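Local coordinates for protein putative aminooxidase (Propionibacterium acnes, PDB 2BA9) that isomerises linoleic acid, a polyunsaturated fatty acid, to conjugated linoleic acid, probably with its bound flavin-adenine dinucleotide taking part in the reaction, at residues 160-170 against 184-194. Sequence-based numbering, arbitrary orientation.
Sequences LWINPFTAFGY and YLDFVTMMSFA. With FAD (flavin-adenine dinucleotide), chain D.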
loop_
_atom_site.group_PDB
_atom_site.type_symbol
_atom_site.label_atom_id
_atom_site.label_comp_id
_atom_site.label_asym_id
_atom_site.label_seq_id
_atom_site.Cartn_x
_atom_site.Cartn_y
_atom_site.Cartn_z
ATOM N N LEU A 160 -19.630 2.722 -0.583
ATOM C CA LEU A 160 -18.855 2.632 -1.831
ATOM C C LEU A 160 -17.348 2.592 -1.550
ATOM O O LEU A 160 -16.646 1.732 -2.046
ATOM C CB LEU A 160 -19.162 3.815 -2.761
ATOM C CG LEU A 160 -18.552 3.721 -4.171
ATOM C CD1 LEU A 160 -19.295 2.715 -5.014
ATOM C CD2 LEU A 160 -18.546 5.053 -4.864
ATOM N N TRP A 161 -16.878 3.524 -0.734
ATOM C CA TRP A 161 -15.439 3.700 -0.461
ATOM C C TRP A 161 -14.793 2.549 0.309
ATOM O O TRP A 161 -13.597 2.313 0.191
ATOM C CB TRP A 161 -15.215 5.012 0.309
ATOM C CG TRP A 161 -14.627 6.107 -0.517
ATOM C CD1 TRP A 161 -13.315 6.430 -0.618
ATOM C CD2 TRP A 161 -15.337 7.036 -1.345
ATOM N NE1 TRP A 161 -13.151 7.494 -1.460
ATOM C CE2 TRP A 161 -14.378 7.887 -1.927
ATOM C CE3 TRP A 161 -16.687 7.222 -1.662
ATOM C CZ2 TRP A 161 -14.727 8.922 -2.795
ATOM C CZ3 TRP A 161 -17.031 8.241 -2.529
ATOM C CH2 TRP A 161 -16.054 9.075 -3.093
ATOM N N ILE A 162 -15.593 1.832 1.084
ATOM C CA ILE A 162 -15.063 0.857 2.019
ATOM C C ILE A 162 -14.494 -0.395 1.344
ATOM O O ILE A 162 -13.518 -0.957 1.818
ATOM C CB ILE A 162 -16.104 0.458 3.070
ATOM C CG1 ILE A 162 -15.418 -0.211 4.276
ATOM C CG2 ILE A 162 -17.197 -0.421 2.462
ATOM C CD1 ILE A 162 -16.358 -0.470 5.428
ATOM N N ASN A 163 -15.099 -0.817 0.242
ATOM C CA ASN A 163 -14.751 -2.093 -0.374
ATOM C C ASN A 163 -13.316 -2.143 -0.944
ATOM O O ASN A 163 -12.593 -3.112 -0.711
ATOM C CB ASN A 163 -15.803 -2.458 -1.423
ATOM C CG ASN A 163 -17.198 -2.538 -0.840
ATOM O OD1 ASN A 163 -17.415 -3.209 0.171
ATOM N ND2 ASN A 163 -18.160 -1.853 -1.467
ATOM N N PRO A 164 -12.881 -1.097 -1.678
ATOM C CA PRO A 164 -11.468 -1.022 -2.067
ATOM C C PRO A 164 -10.541 -0.455 -0.995
ATOM O O PRO A 164 -9.368 -0.186 -1.281
ATOM C CB PRO A 164 -11.489 -0.062 -3.262
ATOM C CG PRO A 164 -12.885 0.301 -3.496
ATOM C CD PRO A 164 -13.620 0.036 -2.235
ATOM N N PHE A 165 -11.051 -0.241 0.218
ATOM C CA PHE A 165 -10.214 0.323 1.262
ATOM C C PHE A 165 -9.955 -0.656 2.396
ATOM O O PHE A 165 -8.841 -1.175 2.513
ATOM C CB PHE A 165 -10.766 1.650 1.793
ATOM C CG PHE A 165 -9.768 2.399 2.626
ATOM C CD1 PHE A 165 -8.792 3.185 2.012
ATOM C CD2 PHE A 165 -9.752 2.262 4.014
ATOM C CE1 PHE A 165 -7.838 3.853 2.767
ATOM C CE2 PHE A 165 -8.808 2.937 4.776
ATOM C CZ PHE A 165 -7.854 3.745 4.156
ATOM N N THR A 166 -10.982 -0.918 3.201
ATOM C CA THR A 166 -10.852 -1.784 4.367
ATOM C C THR A 166 -10.517 -3.233 3.983
ATOM O O THR A 166 -9.634 -3.849 4.577
ATOM C CB THR A 166 -12.122 -1.731 5.233
ATOM O OG1 THR A 166 -12.324 -0.384 5.688
ATOM C CG2 THR A 166 -12.016 -2.666 6.436
ATOM N N ALA A 167 -11.223 -3.760 2.993
ATOM C CA ALA A 167 -10.966 -5.102 2.450
ATOM C C ALA A 167 -9.542 -5.251 1.899
ATOM O O ALA A 167 -8.938 -6.328 2.002
ATOM C CB ALA A 167 -11.989 -5.426 1.358
ATOM N N PHE A 168 -9.024 -4.164 1.316
ATOM C CA PHE A 168 -7.639 -4.095 0.795
ATOM C C PHE A 168 -6.637 -3.843 1.924
ATOM O O PHE A 168 -5.461 -3.579 1.673
ATOM C CB PHE A 168 -7.483 -2.994 -0.273
ATOM C CG PHE A 168 -8.004 -3.369 -1.643
ATOM C CD1 PHE A 168 -9.305 -3.798 -1.813
ATOM C CD2 PHE A 168 -7.195 -3.234 -2.763
ATOM C CE1 PHE A 168 -9.792 -4.128 -3.072
ATOM C CE2 PHE A 168 -7.672 -3.534 -4.029
ATOM C CZ PHE A 168 -8.986 -3.982 -4.187
ATOM N N GLY A 169 -7.106 -3.917 3.164
ATOM C CA GLY A 169 -6.234 -4.054 4.306
ATOM C C GLY A 169 -5.793 -2.752 4.914
ATOM O O GLY A 169 -4.957 -2.734 5.817
ATOM N N TYR A 170 -6.397 -1.673 4.450
ATOM C CA TYR A 170 -6.020 -0.336 4.876
ATOM C C TYR A 170 -6.661 0.085 6.193
ATOM O O TYR A 170 -6.365 1.156 6.709
ATOM C CB TYR A 170 -6.352 0.664 3.768
ATOM C CG TYR A 170 -5.549 0.443 2.502
ATOM C CD1 TYR A 170 -4.151 0.549 2.523
ATOM C CD2 TYR A 170 -6.171 0.145 1.289
ATOM C CE1 TYR A 170 -3.390 0.357 1.374
ATOM C CE2 TYR A 170 -5.416 -0.045 0.110
ATOM C CZ TYR A 170 -4.017 0.058 0.169
ATOM O OH TYR A 170 -3.236 -0.121 -0.961
ATOM N N TYR A 184 -5.580 8.024 -1.920
ATOM C CA TYR A 184 -5.735 6.777 -2.678
ATOM C C TYR A 184 -7.040 6.792 -3.473
ATOM O O TYR A 184 -7.036 6.912 -4.714
ATOM C CB TYR A 184 -5.663 5.577 -1.715
ATOM C CG TYR A 184 -6.260 4.261 -2.188
ATOM C CD1 TYR A 184 -6.238 3.889 -3.533
ATOM C CD2 TYR A 184 -6.821 3.373 -1.272
ATOM C CE1 TYR A 184 -6.791 2.709 -3.946
ATOM C CE2 TYR A 184 -7.360 2.172 -1.677
ATOM C CZ TYR A 184 -7.340 1.837 -3.014
ATOM O OH TYR A 184 -7.876 0.647 -3.448
ATOM N N LEU A 185 -8.159 6.698 -2.770
ATOM C CA LEU A 185 -9.465 6.748 -3.424
ATOM C C LEU A 185 -9.915 8.187 -3.581
ATOM O O LEU A 185 -10.862 8.642 -2.939
ATOM C CB LEU A 185 -10.499 5.920 -2.664
ATOM C CG LEU A 185 -10.314 4.398 -2.722
ATOM C CD1 LEU A 185 -11.160 3.733 -1.654
ATOM C CD2 LEU A 185 -10.667 3.834 -4.089
ATOM N N ASP A 186 -9.221 8.918 -4.443
ATOM C CA ASP A 186 -9.706 10.221 -4.850
ATOM C C ASP A 186 -10.905 9.972 -5.751
ATOM O O ASP A 186 -11.184 8.817 -6.122
ATOM C CB ASP A 186 -8.623 11.091 -5.510
ATOM C CG ASP A 186 -8.009 10.478 -6.757
ATOM O OD1 ASP A 186 -8.342 9.347 -7.156
ATOM O OD2 ASP A 186 -7.133 11.156 -7.338
ATOM N N PHE A 187 -11.663 11.008 -6.056
ATOM C CA PHE A 187 -12.951 10.761 -6.697
ATOM C C PHE A 187 -12.794 9.976 -8.012
ATOM O O PHE A 187 -13.580 9.088 -8.303
ATOM C CB PHE A 187 -13.731 12.051 -6.915
ATOM C CG PHE A 187 -15.170 11.821 -7.254
ATOM C CD1 PHE A 187 -16.109 11.626 -6.249
ATOM C CD2 PHE A 187 -15.578 11.762 -8.577
ATOM C CE1 PHE A 187 -17.440 11.392 -6.561
ATOM C CE2 PHE A 187 -16.899 11.543 -8.896
ATOM C CZ PHE A 187 -17.832 11.343 -7.888
ATOM N N VAL A 188 -11.761 10.281 -8.787
ATOM C CA VAL A 188 -11.548 9.596 -10.064
ATOM C C VAL A 188 -11.189 8.124 -9.886
ATOM O O VAL A 188 -11.610 7.273 -10.663
ATOM C CB VAL A 188 -10.457 10.291 -10.888
ATOM C CG1 VAL A 188 -10.155 9.495 -12.160
ATOM C CG2 VAL A 188 -10.903 11.690 -11.239
ATOM N N THR A 189 -10.404 7.833 -8.856
ATOM C CA THR A 189 -9.974 6.468 -8.580
ATOM C C THR A 189 -11.158 5.653 -8.079
ATOM O O THR A 189 -11.392 4.549 -8.565
ATOM C CB THR A 189 -8.811 6.451 -7.571
ATOM O OG1 THR A 189 -7.732 7.226 -8.107
ATOM C CG2 THR A 189 -8.324 5.040 -7.297
ATOM N N MET A 190 -11.912 6.214 -7.133
ATOM C CA MET A 190 -13.134 5.570 -6.640
ATOM C C MET A 190 -14.033 5.190 -7.810
ATOM O O MET A 190 -14.486 4.055 -7.903
ATOM C CB MET A 190 -13.881 6.489 -5.668
ATOM C CG MET A 190 -15.126 5.875 -5.029
ATOM S SD MET A 190 -14.774 4.579 -3.839
ATOM C CE MET A 190 -14.818 3.122 -4.895
ATOM N N MET A 191 -14.261 6.131 -8.718
ATOM C CA MET A 191 -15.088 5.861 -9.899
ATOM C C MET A 191 -14.541 4.723 -10.772
ATOM O O MET A 191 -15.303 3.861 -11.229
ATOM C CB MET A 191 -15.271 7.134 -10.719
ATOM C CG MET A 191 -16.078 8.207 -10.007
ATOM S SD MET A 191 -17.687 7.658 -9.417
ATOM C CE MET A 191 -17.295 7.251 -7.708
ATOM N N SER A 192 -13.223 4.708 -10.980
ATOM C CA SER A 192 -12.565 3.633 -11.732
ATOM C C SER A 192 -12.775 2.260 -11.080
ATOM O O SER A 192 -12.988 1.258 -11.768
ATOM C CB SER A 192 -11.066 3.929 -11.883
ATOM O OG SER A 192 -10.873 5.115 -12.638
ATOM N N PHE A 193 -12.712 2.213 -9.756
ATOM C CA PHE A 193 -13.092 0.992 -9.022
ATOM C C PHE A 193 -14.561 0.655 -9.231
ATOM O O PHE A 193 -14.890 -0.499 -9.456
ATOM C CB PHE A 193 -12.777 1.105 -7.526
ATOM C CG PHE A 193 -11.449 0.527 -7.161
ATOM C CD1 PHE A 193 -10.315 1.323 -7.121
ATOM C CD2 PHE A 193 -11.330 -0.826 -6.885
ATOM C CE1 PHE A 193 -9.090 0.789 -6.804
ATOM C CE2 PHE A 193 -10.124 -1.365 -6.564
ATOM C CZ PHE A 193 -8.994 -0.560 -6.518
ATOM N N ALA A 194 -15.423 1.672 -9.173
ATOM C CA ALA A 194 -16.869 1.497 -9.338
ATOM C C ALA A 194 -17.206 0.935 -10.711
ATOM O O ALA A 194 -18.041 0.047 -10.846
ATOM C CB ALA A 194 -17.587 2.825 -9.133
HETATM P PA FAD D . 7.445 -2.388 0.200
HETATM O O1A FAD D . 6.644 -2.829 -0.990
HETATM O O2A FAD D . 7.065 -2.989 1.537
HETATM O O5B FAD D . 8.979 -2.774 -0.048
HETATM C C5B FAD D . 9.912 -2.392 0.935
HETATM C C4B FAD D . 11.253 -3.039 0.657
HETATM O O4B FAD D . 12.178 -2.609 1.636
HETATM C C3B FAD D . 11.171 -4.567 0.698
HETATM O O3B FAD D . 11.705 -5.108 -0.488
HETATM C C2B FAD D . 11.958 -4.932 1.935
HETATM O O2B FAD D . 12.528 -6.239 1.869
HETATM C C1B FAD D . 12.918 -3.734 2.053
HETATM N N9A FAD D . 13.411 -3.606 3.436
HETATM C C8A FAD D . 12.661 -3.523 4.591
HETATM N N7A FAD D . 13.507 -3.443 5.656
HETATM C C5A FAD D . 14.787 -3.472 5.192
HETATM C C6A FAD D . 16.046 -3.438 5.825
HETATM N N6A FAD D . 16.134 -2.970 7.112
HETATM N N1A FAD D . 17.192 -3.458 5.036
HETATM C C2A FAD D . 17.115 -3.574 3.655
HETATM N N3A FAD D . 15.868 -3.612 3.045
HETATM C C4A FAD D . 14.730 -3.583 3.792
HETATM N N1 FAD D . -0.904 -1.411 -4.043
HETATM C C2 FAD D . -1.630 -0.857 -5.078
HETATM O O2 FAD D . -1.212 0.149 -5.651
HETATM N N3 FAD D . -2.837 -1.418 -5.447
HETATM C C4 FAD D . -3.303 -2.546 -4.805
HETATM O O4 FAD D . -4.383 -3.036 -5.174
HETATM C C4X FAD D . -2.562 -3.118 -3.766
HETATM N N5 FAD D . -3.010 -4.237 -3.084
HETATM C C5X FAD D . -2.212 -4.900 -2.171
HETATM C C6 FAD D . -2.630 -6.103 -1.607
HETATM C C7 FAD D . -1.798 -6.779 -0.717
HETATM C C7M FAD D . -2.275 -8.082 -0.141
HETATM C C8 FAD D . -0.556 -6.245 -0.386
HETATM C C8M FAD D . 0.374 -6.932 0.568
HETATM C C9 FAD D . -0.150 -5.040 -0.951
HETATM C C9A FAD D . -0.972 -4.348 -1.841
HETATM N N10 FAD D . -0.592 -3.117 -2.408
HETATM C C10 FAD D . -1.345 -2.546 -3.408
HETATM C "C1'" FAD D . 0.411 -2.241 -1.736
HETATM C "C2'" FAD D . 1.745 -2.231 -2.472
HETATM O "O2'" FAD D . 2.191 -3.546 -2.788
HETATM C "C3'" FAD D . 2.749 -1.509 -1.587
HETATM O "O3'" FAD D . 2.199 -0.255 -1.176
HETATM C "C4'" FAD D . 4.072 -1.316 -2.309
HETATM O "O4'" FAD D . 4.754 -2.553 -2.475
HETATM C "C5'" FAD D . 4.908 -0.314 -1.524
HETATM O "O5'" FAD D . 6.233 -0.336 -1.973
HETATM P P FAD D . 7.426 0.171 -1.000
HETATM O O1P FAD D . 8.771 -0.004 -1.679
HETATM O O2P FAD D . 7.148 1.589 -0.640
HETATM O O3P FAD D . 7.395 -0.785 0.289
#
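F168 and Y170, part of the FAD pocket of this flavin-containing amine oxidoreductase-family protein, are backed by F193 and Y184, in a contact joining the end of helix 158-161, the loop after it and the weakly bonded helix 166-170 to helix 187-195 and the turn between it and helix 178-184. Two hydrogen bonds fix the pairing. W161 NE1 donates to L185 O over 3.0 Å; the oxygen lies in the indole plane and receives the N-H on a lone pair, in its carbonyl plane, at 156° on the hydrogen. Y184 OH gives its proton to P164 O at 2.8 Å, tilted out of that carbonyl's plane, so the phenol end of Y184 is tied to the backbone just ahead of helix 166-170.

M190 lies over one indole face of W161. Its CG is turned away from the backbone N (chi1 -176°) and the chain then bends twice, which lays CG 3.6 Å from the centroid of the W161 six-membered ring, practically on its normal, while SD rests over the five-membered ring, a Met-aromatic contact. L160 CD2 packs against the same CG at 3.5 Å, and the M190 methyl CE reaches P164 CG. On its CB side, P164 packs over a face of F193 in a CH-pi contact.

Toward the cofactor, the F193 edge points at the F168 face in an offset T-shaped pair, ring planes at 83°. Y170 and Y184 meet obliquely through their CE2 atoms; Y170 OH is bonded to G406 O. F168 in turn presents its ring edge to the flavin, with CE2 3.5 Å from FAD O4.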